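PDB 6E6A: inclusion membrane protein A from Chlamydia trachomatis, which probably drives the homotypic fusion of chlamydial inclusions as a SNARE-like membrane protein, this chain being its soluble domain. Local coordinates for residues A91-S96 with G143-L148; A98-E103 with D136-E141. The protein carries 3 engineered substitutions. All blocks are in the same frame, centred on the assembly; numbering follows the deposited sequence.

Contact 1 of 2, residues A91-S96 with G143-L148. With NA (sodium ion), chain D.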
ATOM      1  N   ALA A  91       9.577   7.087 -10.812  1.00 17.36           N
ATOM      2  CA  ALA A  91       8.215   7.188 -11.314  1.00 14.67           C
ATOM      3  C   ALA A  91       7.347   6.058 -10.778  1.00 18.55           C
ATOM      4  O   ALA A  91       6.178   6.276 -10.438  1.00 14.22           O
ATOM      5  CB  ALA A  91       8.222   7.196 -12.842  1.00 15.27           C
ATOM      6  N   ASP A  92       7.901   4.841 -10.700  1.00 19.85           N
ATOM      7  CA  ASP A  92       7.152   3.719 -10.139  1.00 17.21           C
ATOM      8  C   ASP A  92       6.799   3.964  -8.678  1.00 15.31           C
ATOM      9  O   ASP A  92       5.667   3.705  -8.253  1.00 14.64           O
ATOM     10  CB  ASP A  92       7.949   2.421 -10.273  1.00 22.94           C
ATOM     11  CG  ASP A  92       7.866   1.817 -11.661  1.00 36.23           C
ATOM     12  OD1 ASP A  92       7.153   2.377 -12.521  1.00 39.28           O
ATOM     13  OD2 ASP A  92       8.507   0.771 -11.890  1.00 40.83           O
ATOM     14  N   LEU A  93       7.762   4.448  -7.891  1.00 13.64           N
ATOM     15  CA  LEU A  93       7.493   4.795  -6.498  1.00 18.58           C
ATOM     16  C   LEU A  93       6.354   5.804  -6.395  1.00 11.50           C
ATOM     17  O   LEU A  93       5.350   5.565  -5.703  1.00 13.03           O
ATOM     18  CB  LEU A  93       8.770   5.335  -5.851  1.00 15.22           C
ATOM     19  CG  LEU A  93       8.759   5.850  -4.412  1.00 29.38           C
ATOM     20  CD1 LEU A  93       7.996   4.924  -3.484  1.00 32.84           C
ATOM     21  CD2 LEU A  93      10.202   6.030  -3.925  1.00 32.55           C
ATOM     22  N   LYS A  94       6.490   6.930  -7.105  1.00 18.00           N
ATOM     23  CA  LYS A  94       5.489   7.990  -7.044  1.00 16.23           C
ATOM     24  C   LYS A  94       4.117   7.480  -7.457  1.00 17.72           C
ATOM     25  O   LYS A  94       3.111   7.761  -6.791  1.00 12.56           O
ATOM     26  CB  LYS A  94       5.905   9.150  -7.953  1.00 16.81           C
ATOM     27  CG  LYS A  94       7.056  10.002  -7.434  1.00 14.59           C
ATOM     28  CD  LYS A  94       7.540  10.950  -8.522  1.00 11.58           C
ATOM     29  CE  LYS A  94       8.528  11.955  -7.983  1.00 25.79           C
ATOM     30  NZ  LYS A  94       8.874  12.944  -9.046  1.00 30.96           N
ATOM     31  N   GLY A  95       4.061   6.681  -8.520  1.00 18.41           N
ATOM     32  CA  GLY A  95       2.769   6.298  -9.058  1.00 19.95           C
ATOM     33  C   GLY A  95       2.105   5.229  -8.206  1.00 15.96           C
ATOM     34  O   GLY A  95       0.892   5.272  -7.995  1.00 11.38           O
ATOM     35  N   SER A  96       2.888   4.334  -7.597  1.00 12.38           N
ATOM     36  CA  SER A  96       2.268   3.358  -6.710  1.00 15.47           C
ATOM     37  C   SER A  96       1.764   4.002  -5.425  1.00 14.86           C
ATOM     38  O   SER A  96       0.695   3.630  -4.926  1.00 11.57           O
ATOM     39  CB  SER A  96       3.241   2.229  -6.418  1.00 17.04           C
ATOM     40  OG  SER A  96       3.368   1.403  -7.558  1.00 17.01           O
ATOM     41  N   GLY A 143       2.431  -4.788  -3.800  1.00 13.16           N
ATOM     42  CA  GLY A 143       3.465  -5.734  -4.194  1.00 16.22           C
ATOM     43  C   GLY A 143       4.558  -5.089  -5.026  1.00 10.15           C
ATOM     44  O   GLY A 143       5.749  -5.372  -4.832  1.00 12.29           O
ATOM     45  N   GLN A 144       4.171  -4.198  -5.947  1.00 10.29           N
ATOM     46  CA  GLN A 144       5.155  -3.451  -6.727  1.00 14.11           C
ATOM     47  C   GLN A 144       6.026  -2.582  -5.830  1.00 16.09           C
ATOM     48  O   GLN A 144       7.248  -2.523  -6.008  1.00 17.36           O
ATOM     49  CB  GLN A 144       4.458  -2.592  -7.782  1.00 19.02           C
ATOM     50  CG  GLN A 144       5.390  -1.632  -8.493  1.00 35.74           C
ATOM     51  CD  GLN A 144       4.781  -1.062  -9.755  1.00 52.25           C
ATOM     52  OE1 GLN A 144       3.803  -1.597 -10.281  1.00 61.53           O
ATOM     53  NE2 GLN A 144       5.359   0.024 -10.254  1.00 51.75           N
ATOM     54  N   LEU A 145       5.415  -1.885  -4.872  1.00 12.96           N
ATOM     55  CA  LEU A 145       6.199  -1.066  -3.956  1.00 10.85           C
ATOM     56  C   LEU A 145       7.140  -1.923  -3.128  1.00 11.81           C
ATOM     57  O   LEU A 145       8.313  -1.577  -2.949  1.00  9.83           O
ATOM     58  CB  LEU A 145       5.275  -0.285  -3.022  1.00 12.26           C
ATOM     59  CG  LEU A 145       4.734   1.049  -3.510  1.00 21.85           C
ATOM     60  CD1 LEU A 145       3.691   1.572  -2.532  1.00 20.45           C
ATOM     61  CD2 LEU A 145       5.886   2.022  -3.661  1.00 20.74           C
ATOM     62  N   SER A 146       6.632  -3.050  -2.646  1.00 11.68           N
ATOM     63  CA  SER A 146       7.426  -3.993  -1.818  1.00 12.78           C
ATOM     64  C   SER A 146       8.667  -4.457  -2.588  1.00 11.82           C
ATOM     65  O   SER A 146       9.768  -4.362  -2.033  1.00  9.95           O
ATOM     66  CB  SER A 146       6.597  -5.178  -1.406  1.00 12.01           C
ATOM     67  OG  SER A 146       5.842  -4.889  -0.244  1.00 28.93           O
ATOM     68  N   GLN A 147       8.479  -4.957  -3.801  1.00 12.35           N
ATOM     69  CA  GLN A 147       9.595  -5.469  -4.639  1.00 24.26           C
ATOM     70  C   GLN A 147      10.566  -4.328  -4.961  1.00 18.16           C
ATOM     71  O   GLN A 147      11.782  -4.546  -4.846  1.00 16.65           O
ATOM     72  CB  GLN A 147       9.057  -6.106  -5.920  1.00 35.57           C
ATOM     73  CG  GLN A 147      10.054  -7.044  -6.587  1.00 50.25           C
ATOM     74  CD  GLN A 147      10.821  -7.875  -5.586  1.00 56.74           C
ATOM     75  OE1 GLN A 147      10.299  -8.823  -5.004  1.00 52.19           O
ATOM     76  NE2 GLN A 147      12.075  -7.517  -5.367  1.00 65.42           N
ATOM     77  N   LEU A 148      10.044  -3.173  -5.346  1.00 10.36           N
ATOM     78  CA  LEU A 148      10.880  -1.991  -5.683  1.00 11.18           C
ATOM     79  C   LEU A 148      11.776  -1.665  -4.483  1.00 14.14           C
ATOM     80  O   LEU A 148      12.998  -1.583  -4.659  1.00 13.84           O
ATOM     81  CB  LEU A 148       9.935  -0.831  -6.004  1.00 18.55           C
ATOM     82  CG  LEU A 148      10.593   0.501  -6.352  1.00 27.96           C
ATOM     83  CD1 LEU A 148       9.719   1.287  -7.317  1.00 24.43           C
ATOM     84  CD2 LEU A 148      10.864   1.313  -5.096  1.00 27.40           C
TER
HETATM   85 NA    NA D 302       4.029   2.093 -10.206  0.77 41.66          NA
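Leu145 meets Ser96 because its CG stands anti to its own carbonyl carbon, beside the backbone N (chi1 -86°), while a similar torsion in Ser96, -73°, places OG on a sodium ion. The leucine's branch point is thereby set against the serine methylene within an antiparallel helix pair of the all-helical bundle, formed by helices 87-107 and 125-163. The axes of segments 91-96 and 143-148 approach to 9.8 Å with 146° between their N-to-C directions, and the backbones are nearest at Leu93 and Leu145, whose CA atoms stand 6.5 Å apart. Packing is tight beside that point, where Ser96 CB and Leu145 CG are separated by 3.5 Å, less than a usual van der Waals contact. One methyl of Leu145, CD2, reaches Leu93 CD1 at 3.6 Å, and the two leucine side chains cross at about a right angle. Leu148 works one turn farther along: its CD1 lies against Asp92 CB at 3.6 Å and the backbone N of Leu93 at 3.8 Å. Helix 64-75 closes over this apolar side, with Phe67 on Leu145 and Leu70 on Leu148, while Leu11 of helix 7-15 packs on Leu93.

The edge of the interface is polar and carries the sodium. Gln144 spans the gap with a chain extended beyond CG, bringing its amide end to the metal and across the Asp92 side chain. Ser96 serves two partners, the sodium and Glu141. The Asp92 carboxylate could stabilise the cation electrostatically, but the distance from its OD1 to sodium, 3.9 Å, exceeds a coordination bond, whereas Ser96 OG coordinates the same ion at 2.8 Å.

Contact 2 of 2, residues A98-E103 with D136-E141; sequences ASLREE and DSLRDE
An antiparallel pairing of helix 87-107 with helix 125-163 brings Glu103 against Ser137 and Leu138, with the axes of segments 98-103 and 136-141 10.0 Å apart and 158° between their directions. Ser137 OG donates a hydrogen bond of 2.6 Å to Glu103 OE2. The hydroxyl arrives from above the carboxylate plane, 56° out of it. A bend at chi2 (-76°) folds the Glu103 chain over to reach the serine, and its aliphatic part lies against Leu138, CB standing 3.6 Å from Leu138 CD2 as the two side chains run past each other in opposite directions. Toward the interior of the helical bundle the polar bridge gives way to leucines: Leu100 CD2 and Leu138 CD2 touch at 3.8 Å. Helix 44-62 covers them, Phe60 lying on Leu100 and both Cys56 and Leu57 on Leu138. At the other end of the short interface, Glu141 contributes carbon contacts while its carboxylate turns to Ser96. Its CB rests 4.1 Å from Leu100 CD2, and its CG approaches Ser99 CB at 3.8 Å.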
ATOM      1  N   ALA A  98       0.769   7.150  -5.106  1.00 10.44           N
ATOM      2  CA  ALA A  98      -0.422   7.892  -5.504  1.00 14.14           C
ATOM      3  C   ALA A  98      -1.611   6.950  -5.696  1.00 14.18           C
ATOM      4  O   ALA A  98      -2.740   7.264  -5.290  1.00 10.14           O
ATOM      5  CB  ALA A  98      -0.130   8.692  -6.774  1.00 14.65           C
ATOM      6  N   SER A  99      -1.364   5.778  -6.292  1.00 15.81           N
ATOM      7  CA  SER A  99      -2.415   4.778  -6.442  1.00 14.83           C
ATOM      8  C   SER A  99      -2.967   4.357  -5.091  1.00 10.61           C
ATOM      9  O   SER A  99      -4.184   4.246  -4.925  1.00 10.64           O
ATOM     10  CB  SER A  99      -1.885   3.548  -7.179  1.00 15.55           C
ATOM     11  OG  SER A  99      -2.112   3.640  -8.565  1.00 23.20           O
ATOM     12  N   LEU A 100      -2.085   4.108  -4.117  1.00  6.02           N
ATOM     13  CA  LEU A 100      -2.552   3.733  -2.783  1.00 13.83           C
ATOM     14  C   LEU A 100      -3.491   4.788  -2.218  1.00 15.50           C
ATOM     15  O   LEU A 100      -4.558   4.466  -1.676  1.00 15.96           O
ATOM     16  CB  LEU A 100      -1.367   3.551  -1.830  1.00 11.78           C
ATOM     17  CG  LEU A 100      -0.326   2.467  -2.073  1.00 16.38           C
ATOM     18  CD1 LEU A 100       0.649   2.419  -0.899  1.00 15.31           C
ATOM     19  CD2 LEU A 100      -0.976   1.115  -2.289  1.00 15.03           C
ATOM     20  N   ARG A 101      -3.097   6.058  -2.313  1.00 14.27           N
ATOM     21  CA  ARG A 101      -3.946   7.116  -1.766  1.00 14.68           C
ATOM     22  C   ARG A 101      -5.316   7.153  -2.454  1.00 16.37           C
ATOM     23  O   ARG A 101      -6.362   7.255  -1.790  1.00 17.37           O
ATOM     24  CB  ARG A 101      -3.218   8.457  -1.860  1.00 11.99           C
ATOM     25  CG  ARG A 101      -1.908   8.477  -1.025  1.00  9.12           C
ATOM     26  CD  ARG A 101      -1.293   9.876  -0.940  1.00 14.04           C
ATOM     27  NE  ARG A 101      -0.058   9.894  -0.153  1.00 15.93           N
ATOM     28  CZ  ARG A 101      -0.015   9.846   1.176  1.00 16.27           C
ATOM     29  NH1 ARG A 101      -1.139   9.778   1.880  1.00 15.35           N
ATOM     30  NH2 ARG A 101       1.149   9.874   1.806  1.00 11.13           N
ATOM     31  N   GLU A 102      -5.338   7.064  -3.792  1.00 12.24           N
ATOM     32  CA  GLU A 102      -6.624   7.124  -4.497  1.00 11.11           C
ATOM     33  C   GLU A 102      -7.502   5.906  -4.174  1.00 12.80           C
ATOM     34  O   GLU A 102      -8.730   6.031  -3.982  1.00 17.80           O
ATOM     35  CB  GLU A 102      -6.381   7.258  -6.011  1.00 10.18           C
ATOM     36  CG  GLU A 102      -5.872   8.651  -6.421  1.00 12.76           C
ATOM     37  CD  GLU A 102      -5.800   8.868  -7.930  1.00 19.05           C
ATOM     38  OE1 GLU A 102      -6.021   7.908  -8.705  1.00 17.43           O
ATOM     39  OE2 GLU A 102      -5.510  10.014  -8.337  1.00 14.18           O
ATOM     40  N   GLU A 103      -6.886   4.725  -4.061  1.00  9.21           N
ATOM     41  CA  GLU A 103      -7.647   3.522  -3.727  1.00 13.29           C
ATOM     42  C   GLU A 103      -8.240   3.620  -2.330  1.00 16.90           C
ATOM     43  O   GLU A 103      -9.389   3.218  -2.114  1.00 10.38           O
ATOM     44  CB  GLU A 103      -6.769   2.271  -3.840  1.00  9.06           C
ATOM     45  CG  GLU A 103      -6.250   1.969  -5.248  1.00  7.98           C
ATOM     46  CD  GLU A 103      -7.307   1.364  -6.157  1.00 14.85           C
ATOM     47  OE1 GLU A 103      -8.447   1.121  -5.700  1.00 15.71           O
ATOM     48  OE2 GLU A 103      -6.994   1.134  -7.339  1.00 12.12           O
ATOM     49  N   ASP A 136      -7.699  -6.244  -5.600  1.00 10.56           N
ATOM     50  CA  ASP A 136      -6.719  -6.654  -6.604  1.00 11.05           C
ATOM     51  C   ASP A 136      -5.765  -5.518  -6.949  1.00  9.64           C
ATOM     52  O   ASP A 136      -4.558  -5.736  -7.131  1.00 11.14           O
ATOM     53  CB  ASP A 136      -7.430  -7.145  -7.868  1.00 11.77           C
ATOM     54  CG  ASP A 136      -8.218  -8.419  -7.637  1.00 17.42           C
ATOM     55  OD1 ASP A 136      -7.992  -9.089  -6.608  1.00 20.41           O
ATOM     56  OD2 ASP A 136      -9.066  -8.748  -8.489  1.00 16.43           O
ATOM     57  N   SER A 137      -6.289  -4.295  -7.055  1.00 11.12           N
ATOM     58  CA  SER A 137      -5.427  -3.169  -7.382  1.00  9.01           C
ATOM     59  C   SER A 137      -4.406  -2.927  -6.278  1.00 14.81           C
ATOM     60  O   SER A 137      -3.221  -2.719  -6.555  1.00  9.09           O
ATOM     61  CB  SER A 137      -6.257  -1.914  -7.618  1.00 11.18           C
ATOM     62  OG  SER A 137      -5.392  -0.812  -7.851  1.00 13.27           O
ATOM     63  N   LEU A 138      -4.863  -2.926  -5.018  1.00  9.58           N
ATOM     64  CA  LEU A 138      -3.965  -2.734  -3.885  1.00 12.64           C
ATOM     65  C   LEU A 138      -2.933  -3.850  -3.800  1.00 13.68           C
ATOM     66  O   LEU A 138      -1.766  -3.598  -3.489  1.00 12.36           O
ATOM     67  CB  LEU A 138      -4.764  -2.636  -2.587  1.00 12.04           C
ATOM     68  CG  LEU A 138      -5.523  -1.321  -2.396  1.00 13.78           C
ATOM     69  CD1 LEU A 138      -6.417  -1.396  -1.169  1.00 17.58           C
ATOM     70  CD2 LEU A 138      -4.544  -0.165  -2.292  1.00 17.60           C
ATOM     71  N   ARG A 139      -3.343  -5.095  -4.038  1.00 10.46           N
ATOM     72  CA  ARG A 139      -2.374  -6.186  -4.032  1.00 12.19           C
ATOM     73  C   ARG A 139      -1.274  -5.912  -5.048  1.00 12.19           C
ATOM     74  O   ARG A 139      -0.080  -6.006  -4.734  1.00 12.70           O
ATOM     75  CB  ARG A 139      -3.059  -7.517  -4.347  1.00 15.02           C
ATOM     76  CG  ARG A 139      -3.882  -8.119  -3.217  1.00 18.28           C
ATOM     77  CD  ARG A 139      -4.440  -9.475  -3.644  1.00 29.37           C
ATOM     78  NE  ARG A 139      -5.019 -10.243  -2.540  1.00 36.10           N
ATOM     79  CZ  ARG A 139      -5.839 -11.280  -2.712  1.00 35.88           C
ATOM     80  NH1 ARG A 139      -6.169 -11.666  -3.938  1.00 24.53           N
ATOM     81  NH2 ARG A 139      -6.326 -11.935  -1.665  1.00 33.13           N
ATOM     82  N   ASP A 140      -1.670  -5.505  -6.259  1.00 12.62           N
ATOM     83  CA  ASP A 140      -0.697  -5.181  -7.298  1.00 12.24           C
ATOM     84  C   ASP A 140       0.233  -4.048  -6.867  1.00 12.85           C
ATOM     85  O   ASP A 140       1.462  -4.151  -7.003  1.00 12.69           O
ATOM     86  CB  ASP A 140      -1.425  -4.825  -8.598  1.00 21.09           C
ATOM     87  CG  ASP A 140      -1.859  -6.056  -9.378  1.00 31.55           C
ATOM     88  OD1 ASP A 140      -1.480  -7.176  -8.970  1.00 32.95           O
ATOM     89  OD2 ASP A 140      -2.585  -5.913 -10.389  1.00 27.89           O
ATOM     90  N   GLU A 141      -0.335  -2.941  -6.372  1.00 10.10           N
ATOM     91  CA  GLU A 141       0.488  -1.759  -6.101  1.00 10.12           C
ATOM     92  C   GLU A 141       1.361  -1.937  -4.863  1.00 15.98           C
ATOM     93  O   GLU A 141       2.526  -1.522  -4.863  1.00 10.27           O
ATOM     94  CB  GLU A 141      -0.384  -0.514  -5.962  1.00 11.01           C
ATOM     95  CG  GLU A 141      -1.148  -0.163  -7.230  1.00 23.31           C
ATOM     96  CD  GLU A 141      -0.238  -0.060  -8.441  1.00 26.76           C
ATOM     97  OE1 GLU A 141       0.814   0.604  -8.340  1.00 15.99           O
ATOM     98  OE2 GLU A 141      -0.568  -0.658  -9.490  1.00 23.98           O
TER

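Both contacts join helix 87-107 to helix 125-163, with centres 10 Å apart. Because the helices run antiparallel, contact 2 is nested along the chain inside the loop closed by contact 1: 91-96 precedes 98-103, and 136-141 precedes 143-148. Two direct links join them. Leu145 CD1 of contact 1 packs on Leu100 CD1 of contact 2 at 3.6 Å, and Ser96 OG lies 2.8 Å from Glu141 OE1, a probable hydrogen bond. The nearest Glu141 side-chain atom is about 4 Å from the sodium, too far to be a ligand, so the polar edge, like the leucine seam, spans both contacts of this soluble domain.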